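Oxidized polyvinyl alcohol hydrolase (Sphingopyxis, PDB 3WLA) hydrolyses beta-diketones such as 4,6-nonanedione and oxidized polyvinyl alcohol, cleaving a carbon–carbon bond between the two ketone groups as part of polyvinyl alcohol degradation. Local coordinates at residues G55-T60 with L96-C101; I83-Q88 with R136-M141. All blocks are in the same frame, centred on the assembly; numbering follows the deposited sequence.

Contact 1 of 2, residues G55-T60 with L96-C101; sequences GTVEAT and LGAGAC. With SO4 (sulfate ion), chain D.
Val-57 lays its CG1 against the methyl of Ala-98, CG1 to CB 3.9 Å, where two loops of the alpha/beta-hydrolase fold meet. Segment 55-60 follows strand 47-53, the place where this fold commonly supplies oxyanion-hole amides, and a sulfate, probably from the crystallisation liquor, is held there in a manner consistent with that role. Thr-56 N donates to sulfate O1 at 2.8 Å, and Val-57 N reaches O2 at 2.9 Å in an almost straight bond (172°). The sulfate is also bonded to Ser-162 OG, a predicted charge-relay residue. A chi1 of -52° sets Thr-56 OG1 beside its own N, which brings the hydroxyl onto the same oxygen, OG1 to O1 3.1 Å, while CG2 swings away toward Cys-101. Trp-111 NE1 bonds this OG1 as well, and should steady its rotation. Threonine suits the position in that its hydroxyl and amide can both face an anion bound here.

Behind the anion the two backbones pack in contact, without a direct hydrogen bond between them. Having no side chain, Gly-97 lets Val-57 O come within 3.2 Å of its carbonyl carbon. The carbonyl oxygens of Thr-56 and Gly-97 also lie close, two acceptors whose crowding the nearby guanidinium of Arg-87 should ease. Cys-101 turns its CB toward Thr-56 O, 3.8 Å away, and its SG forms the disulfide with Cys-89. At the other end, small Ala-59 admits a close carbonyl: its CA lies 3.2 Å from Leu-96 O in a CA-H...O contact. Leu-96 O also accepts from a water at 2.6 Å, which in turn accepts weakly from Thr-60 N.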
ATOM      1  N   GLY A  55      -4.506   5.313  -6.383  1.00 18.08           N
ATOM      2  CA  GLY A  55      -5.702   4.562  -6.213  1.00 17.95           C
ATOM      3  C   GLY A  55      -6.516   4.427  -7.491  1.00 18.96           C
ATOM      4  O   GLY A  55      -6.038   3.972  -8.537  1.00 19.01           O
ATOM      5  N   THR A  56      -7.755   4.847  -7.431  1.00 17.64           N
ATOM      6  CA  THR A  56      -8.618   4.630  -8.582  1.00 18.90           C
ATOM      7  C   THR A  56      -8.627   5.738  -9.633  1.00 20.83           C
ATOM      8  O   THR A  56      -8.702   5.443 -10.858  1.00 20.99           O
ATOM      9  CB  THR A  56     -10.084   4.477  -8.132  1.00 20.61           C
ATOM     10  OG1 THR A  56     -10.178   3.477  -7.093  1.00 21.15           O
ATOM     11  CG2 THR A  56     -11.005   4.208  -9.388  1.00 15.92           C
ATOM     12  N   VAL A  57      -8.547   6.993  -9.179  1.00 20.83           N
ATOM     13  CA  VAL A  57      -8.666   8.102 -10.131  1.00 19.92           C
ATOM     14  C   VAL A  57      -7.493   9.047 -10.336  1.00 21.57           C
ATOM     15  O   VAL A  57      -7.571   9.954 -11.167  1.00 21.24           O
ATOM     16  CB  VAL A  57      -9.943   8.918  -9.856  1.00 18.78           C
ATOM     17  CG1 VAL A  57     -11.165   7.955  -9.829  1.00 19.89           C
ATOM     18  CG2 VAL A  57      -9.827   9.664  -8.553  1.00 22.91           C
ATOM     19  N   GLU A  58      -6.384   8.858  -9.629  1.00 21.68           N
ATOM     20  CA  GLU A  58      -5.250   9.781  -9.843  1.00 22.23           C
ATOM     21  C   GLU A  58      -4.188   9.127 -10.710  1.00 20.47           C
ATOM     22  O   GLU A  58      -3.943   7.912 -10.633  1.00 20.82           O
ATOM     23  CB  GLU A  58      -4.644  10.187  -8.498  1.00 24.80           C
ATOM     24  CG  GLU A  58      -5.659  10.920  -7.606  1.00 26.25           C
ATOM     25  CD  GLU A  58      -5.071  11.184  -6.225  1.00 27.88           C
ATOM     26  OE1 GLU A  58      -4.885  10.186  -5.500  1.00 27.35           O
ATOM     27  OE2 GLU A  58      -4.790  12.366  -5.901  1.00 25.37           O
ATOM     28  N   ALA A  59      -3.526   9.931 -11.530  1.00 21.00           N
ATOM     29  CA  ALA A  59      -2.489   9.403 -12.440  1.00 20.71           C
ATOM     30  C   ALA A  59      -1.200   9.214 -11.645  1.00 21.23           C
ATOM     31  O   ALA A  59      -0.952  10.011 -10.723  1.00 21.17           O
ATOM     32  CB  ALA A  59      -2.188  10.451 -13.574  1.00 20.08           C
ATOM     33  N   THR A  60      -0.368   8.256 -12.060  1.00 20.50           N
ATOM     34  CA  THR A  60       0.929   8.035 -11.399  1.00 20.91           C
ATOM     35  C   THR A  60       1.761   9.323 -11.354  1.00 21.83           C
ATOM     36  O   THR A  60       2.381   9.656 -10.303  1.00 22.69           O
ATOM     37  CB  THR A  60       1.705   6.901 -12.084  1.00 19.85           C
ATOM     38  OG1 THR A  60       1.035   5.663 -11.792  1.00 19.20           O
ATOM     39  CG2 THR A  60       3.226   6.793 -11.590  1.00 16.40           C
ATOM     40  N   LEU A  96      -2.506   8.867 -17.153  1.00 22.30           N
ATOM     41  CA  LEU A  96      -3.900   8.472 -17.137  1.00 24.61           C
ATOM     42  C   LEU A  96      -4.373   8.427 -15.664  1.00 22.74           C
ATOM     43  O   LEU A  96      -3.813   7.692 -14.848  1.00 20.57           O
ATOM     44  CB  LEU A  96      -4.094   7.079 -17.741  1.00 26.38           C
ATOM     45  CG  LEU A  96      -5.585   6.729 -17.624  1.00 30.30           C
ATOM     46  CD1 LEU A  96      -6.375   7.476 -18.758  1.00 33.62           C
ATOM     47  CD2 LEU A  96      -5.762   5.238 -17.730  1.00 31.70           C
ATOM     48  N   GLY A  97      -5.427   9.173 -15.405  1.00 22.23           N
ATOM     49  CA  GLY A  97      -6.017   9.297 -14.075  1.00 24.52           C
ATOM     50  C   GLY A  97      -6.987   8.159 -13.743  1.00 25.06           C
ATOM     51  O   GLY A  97      -6.692   7.272 -12.941  1.00 23.92           O
ATOM     52  N   ALA A  98      -8.148   8.172 -14.366  1.00 25.98           N
ATOM     53  CA  ALA A  98      -9.114   7.134 -14.087  1.00 26.60           C
ATOM     54  C   ALA A  98      -9.294   6.155 -15.268  1.00 25.10           C
ATOM     55  O   ALA A  98      -8.834   5.018 -15.194  1.00 26.97           O
ATOM     56  CB  ALA A  98     -10.458   7.777 -13.667  1.00 25.13           C
ATOM     57  N   GLY A  99      -9.973   6.580 -16.322  1.00 25.40           N
ATOM     58  CA  GLY A  99     -10.154   5.681 -17.459  1.00 24.98           C
ATOM     59  C   GLY A  99     -10.742   4.321 -17.086  1.00 24.32           C
ATOM     60  O   GLY A  99     -11.671   4.230 -16.266  1.00 23.50           O
ATOM     61  N   ALA A 100     -10.201   3.273 -17.689  1.00 22.99           N
ATOM     62  CA  ALA A 100     -10.656   1.899 -17.434  1.00 25.22           C
ATOM     63  C   ALA A 100     -10.336   1.495 -16.007  1.00 24.95           C
ATOM     64  O   ALA A 100     -10.859   0.499 -15.471  1.00 25.17           O
ATOM     65  CB  ALA A 100      -9.992   0.918 -18.456  1.00 25.90           C
ATOM     66  N   CYS A 101      -9.457   2.249 -15.363  1.00 24.29           N
ATOM     67  CA  CYS A 101      -9.153   1.884 -13.983  1.00 24.61           C
ATOM     68  C   CYS A 101     -10.373   2.002 -13.049  1.00 25.06           C
ATOM     69  O   CYS A 101     -10.491   1.239 -12.092  1.00 25.17           O
ATOM     70  CB  CYS A 101      -7.996   2.761 -13.465  1.00 27.10           C
ATOM     71  SG  CYS A 101      -6.447   2.418 -14.399  1.00 28.06           S
TER
HETATM   72  S   SO4 D 901      -9.334   7.062  -5.316  1.00 25.38           S
HETATM   73  O1  SO4 D 901      -9.146   5.614  -5.145  1.00 22.66           O
HETATM   74  O2  SO4 D 901      -8.413   7.563  -6.375  1.00 25.82           O
HETATM   75  O3  SO4 D 901     -10.673   7.320  -5.786  1.00 22.88           O
HETATM   76  O4  SO4 D 901      -9.113   7.805  -4.073  1.00 23.51           O
HETATM   77  O   HOH W   1      -1.551   6.500 -14.615  1.00 23.25           O

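Contact 2 of 2, residues I83-Q88 with R136-M141; sequences ISPVRQ and RFLEAM
Met-141 lies alongside the CG2 branch of Ile-83, the two side chains running past each other in opposite senses. Its SD is 3.5 Å from Ile-83 CG2, and CE comes equally near that methyl. The methionine leaves the helix extended, CG anti to the backbone N (chi1 176°), and bends only at chi3 (75°), which folds the methyl over the branched residue. An unbranched thioether suits the job, since it is long enough to span the gap from helix to strand and can bend to follow the shape it meets.

Pro-85, two residues on and so on the same side of the strand, also meets the same sulfur, Met-141 SD to Pro-85 CB 3.7 Å. Its ring also meets Leu-138, which crosses it at a slant and presses CD2 to within 3.4 Å of CG, tighter than an ordinary van der Waals contact. Phe-137 joins in, CE2 3.8 Å from Pro-85 CB. The intervening Ser-84 points away from the helix, and its OG bonds Pro-52 O.

This is the first half of a beta-alpha-beta crossover in the alpha/beta-hydrolase sheet: strand 81-85 leads through a long loop to helix 133-145, and the chain returns as the parallel strand 155-161. The axes of 83-85 and 136-141 run roughly antiparallel (151°) and approach to 10.0 Å. Phe-137, Leu-138 and Met-141 make an apolar patch on the helix face turned to the sheet, where Val-51 and Met-53 of the adjoining strand and Phe-35 of strand 31-38 extend the same apolar layer. No hydrogen bond joins helix to strand. Val-86 O, 4.3 Å from Phe-137 CE2, accepts a hydrogen bond from Arg-33 NH2.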
ATOM      1  N   ILE A  83      10.094   4.900  -6.678  1.00 25.49           N
ATOM      2  CA  ILE A  83       9.675   4.187  -7.894  1.00 25.14           C
ATOM      3  C   ILE A  83       8.131   4.085  -7.829  1.00 26.74           C
ATOM      4  O   ILE A  83       7.586   3.485  -6.907  1.00 26.21           O
ATOM      5  CB  ILE A  83      10.280   2.761  -7.959  1.00 26.46           C
ATOM      6  CG1 ILE A  83      11.786   2.799  -7.783  1.00 26.49           C
ATOM      7  CG2 ILE A  83       9.960   2.085  -9.324  1.00 25.43           C
ATOM      8  CD1 ILE A  83      12.340   1.438  -7.447  1.00 20.97           C
ATOM      9  N   SER A  84       7.417   4.710  -8.763  1.00 25.44           N
ATOM     10  CA  SER A  84       5.958   4.630  -8.727  1.00 24.02           C
ATOM     11  C   SER A  84       5.524   3.764  -9.921  1.00 24.05           C
ATOM     12  O   SER A  84       5.855   4.101 -11.083  1.00 23.91           O
ATOM     13  CB  SER A  84       5.341   6.019  -8.841  1.00 23.95           C
ATOM     14  OG  SER A  84       3.943   5.967  -8.539  1.00 24.50           O
ATOM     15  N   PRO A  85       4.833   2.642  -9.652  1.00 22.34           N
ATOM     16  CA  PRO A  85       4.345   1.691 -10.657  1.00 22.78           C
ATOM     17  C   PRO A  85       3.068   2.126 -11.286  1.00 22.72           C
ATOM     18  O   PRO A  85       2.228   2.728 -10.640  1.00 22.52           O
ATOM     19  CB  PRO A  85       4.191   0.406  -9.872  1.00 21.64           C
ATOM     20  CG  PRO A  85       3.637   0.944  -8.540  1.00 24.54           C
ATOM     21  CD  PRO A  85       4.450   2.206  -8.281  1.00 21.38           C
ATOM     22  N   VAL A  86       2.927   1.822 -12.577  1.00 23.37           N
ATOM     23  CA  VAL A  86       1.728   2.143 -13.314  1.00 21.67           C
ATOM     24  C   VAL A  86       0.721   0.957 -13.249  1.00 21.70           C
ATOM     25  O   VAL A  86       1.093  -0.230 -13.402  1.00 20.96           O
ATOM     26  CB  VAL A  86       2.062   2.477 -14.803  1.00 21.25           C
ATOM     27  CG1 VAL A  86       0.755   2.706 -15.572  1.00 19.03           C
ATOM     28  CG2 VAL A  86       2.949   3.786 -14.838  1.00 20.34           C
ATOM     29  N   ARG A  87      -0.551   1.282 -13.026  1.00 20.32           N
ATOM     30  CA  ARG A  87      -1.596   0.238 -12.907  1.00 21.41           C
ATOM     31  C   ARG A  87      -1.790  -0.472 -14.278  1.00 22.90           C
ATOM     32  O   ARG A  87      -1.742   0.190 -15.310  1.00 21.86           O
ATOM     33  CB  ARG A  87      -2.931   0.883 -12.503  1.00 19.17           C
ATOM     34  CG  ARG A  87      -2.977   1.454 -11.054  1.00 23.04           C
ATOM     35  CD  ARG A  87      -4.128   2.453 -10.880  1.00 21.86           C
ATOM     36  NE  ARG A  87      -3.861   3.565 -11.801  1.00 21.67           N
ATOM     37  CZ  ARG A  87      -4.682   4.581 -12.045  1.00 23.71           C
ATOM     38  NH1 ARG A  87      -5.865   4.661 -11.403  1.00 18.87           N
ATOM     39  NH2 ARG A  87      -4.305   5.513 -12.958  1.00 20.90           N
ATOM     40  N   GLN A  88      -2.056  -1.779 -14.260  1.00 24.34           N
ATOM     41  CA  GLN A  88      -2.285  -2.534 -15.512  1.00 26.71           C
ATOM     42  C   GLN A  88      -3.325  -1.852 -16.405  1.00 26.84           C
ATOM     43  O   GLN A  88      -3.110  -1.694 -17.612  1.00 26.66           O
ATOM     44  CB  GLN A  88      -2.780  -3.958 -15.219  1.00 25.58           C
ATOM     45  CG  GLN A  88      -1.782  -4.833 -14.573  1.00 28.33           C
ATOM     46  CD  GLN A  88      -2.350  -6.169 -14.157  1.00 31.39           C
ATOM     47  OE1 GLN A  88      -2.147  -6.609 -13.015  1.00 31.91           O
ATOM     48  NE2 GLN A  88      -3.046  -6.843 -15.077  1.00 29.25           N
ATOM     49  N   ARG A 136       3.782  -9.531  -7.633  1.00 26.99           N
ATOM     50  CA  ARG A 136       5.034  -9.999  -8.230  1.00 27.67           C
ATOM     51  C   ARG A 136       5.731  -8.908  -9.026  1.00 26.52           C
ATOM     52  O   ARG A 136       6.961  -8.807  -9.018  1.00 26.91           O
ATOM     53  CB  ARG A 136       4.776 -11.236  -9.102  1.00 26.67           C
ATOM     54  CG  ARG A 136       4.626 -12.523  -8.238  1.00 26.95           C
ATOM     55  CD  ARG A 136       4.316 -13.770  -9.063  1.00 29.08           C
ATOM     56  NE  ARG A 136       3.080 -13.695  -9.849  1.00 29.55           N
ATOM     57  CZ  ARG A 136       1.933 -14.262  -9.474  1.00 28.71           C
ATOM     58  NH1 ARG A 136       1.846 -14.942  -8.316  1.00 28.40           N
ATOM     59  NH2 ARG A 136       0.876 -14.164 -10.271  1.00 30.69           N
ATOM     60  N   PHE A 137       4.932  -8.108  -9.712  1.00 25.20           N
ATOM     61  CA  PHE A 137       5.462  -7.003 -10.478  1.00 26.38           C
ATOM     62  C   PHE A 137       6.207  -6.020  -9.576  1.00 26.42           C
ATOM     63  O   PHE A 137       7.389  -5.654  -9.863  1.00 27.40           O
ATOM     64  CB  PHE A 137       4.344  -6.263 -11.194  1.00 25.71           C
ATOM     65  CG  PHE A 137       4.797  -4.967 -11.816  1.00 26.88           C
ATOM     66  CD1 PHE A 137       5.944  -4.938 -12.629  1.00 26.80           C
ATOM     67  CD2 PHE A 137       4.080  -3.768 -11.613  1.00 27.07           C
ATOM     68  CE1 PHE A 137       6.382  -3.752 -13.239  1.00 24.42           C
ATOM     69  CE2 PHE A 137       4.511  -2.571 -12.226  1.00 27.69           C
ATOM     70  CZ  PHE A 137       5.667  -2.568 -13.039  1.00 26.13           C
ATOM     71  N   LEU A 138       5.534  -5.571  -8.502  1.00 24.74           N
ATOM     72  CA  LEU A 138       6.142  -4.618  -7.603  1.00 24.81           C
ATOM     73  C   LEU A 138       7.506  -5.131  -7.132  1.00 24.98           C
ATOM     74  O   LEU A 138       8.471  -4.381  -7.144  1.00 26.64           O
ATOM     75  CB  LEU A 138       5.212  -4.334  -6.386  1.00 21.87           C
ATOM     76  CG  LEU A 138       3.871  -3.725  -6.850  1.00 21.66           C
ATOM     77  CD1 LEU A 138       2.921  -3.792  -5.715  1.00 23.38           C
ATOM     78  CD2 LEU A 138       4.015  -2.303  -7.468  1.00 19.59           C
ATOM     79  N   GLU A 139       7.611  -6.400  -6.737  1.00 25.87           N
ATOM     80  CA  GLU A 139       8.929  -6.869  -6.276  1.00 27.74           C
ATOM     81  C   GLU A 139       9.995  -6.888  -7.396  1.00 28.63           C
ATOM     82  O   GLU A 139      11.133  -6.458  -7.190  1.00 29.25           O
ATOM     83  CB  GLU A 139       8.822  -8.264  -5.670  1.00 29.74           C
ATOM     84  CG  GLU A 139      10.179  -8.822  -5.209  1.00 31.91           C
ATOM     85  CD  GLU A 139      10.086 -10.228  -4.694  1.00 35.21           C
ATOM     86  OE1 GLU A 139       9.011 -10.637  -4.173  1.00 33.89           O
ATOM     87  OE2 GLU A 139      11.111 -10.933  -4.800  1.00 37.85           O
ATOM     88  N   ALA A 140       9.609  -7.411  -8.562  1.00 28.37           N
ATOM     89  CA  ALA A 140      10.480  -7.538  -9.720  1.00 28.82           C
ATOM     90  C   ALA A 140      10.962  -6.174 -10.167  1.00 30.68           C
ATOM     91  O   ALA A 140      12.152  -5.989 -10.537  1.00 28.82           O
ATOM     92  CB  ALA A 140       9.724  -8.220 -10.838  1.00 29.63           C
ATOM     93  N   MET A 141      10.035  -5.208 -10.147  1.00 29.21           N
ATOM     94  CA  MET A 141      10.357  -3.836 -10.493  1.00 29.13           C
ATOM     95  C   MET A 141      11.515  -3.290  -9.617  1.00 29.37           C
ATOM     96  O   MET A 141      12.511  -2.768 -10.131  1.00 29.01           O
ATOM     97  CB  MET A 141       9.126  -2.961 -10.284  1.00 28.85           C
ATOM     98  CG  MET A 141       9.336  -1.493 -10.521  1.00 28.53           C
ATOM     99  SD  MET A 141       7.797  -0.520 -10.082  1.00 30.24           S
ATOM    100  CE  MET A 141       7.897  -0.555  -8.261  1.00 28.51           C
TER

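Along the chain the segments alternate, 55-60, 83-88, 96-101 and 136-141, so contacts 1 and 2 interlock, with centres 15 Å apart. Arg-87 joins them: its CB points away from the helix of contact 2, and its guanidinium meets both loops of contact 1, NH2 lying 3.0 Å from Gly-97 O and NH1 3.0 Å from Gly-55 O, the latter bond weak. The disulfide of contact 1, two residues on from this arginine, is a second tie. Contact 1 borders the predicted catalytic site, the side chains of Thr-56 and Ser-162 being about 5 Å apart, whereas contact 2 is buried core packing away from the annotated sites.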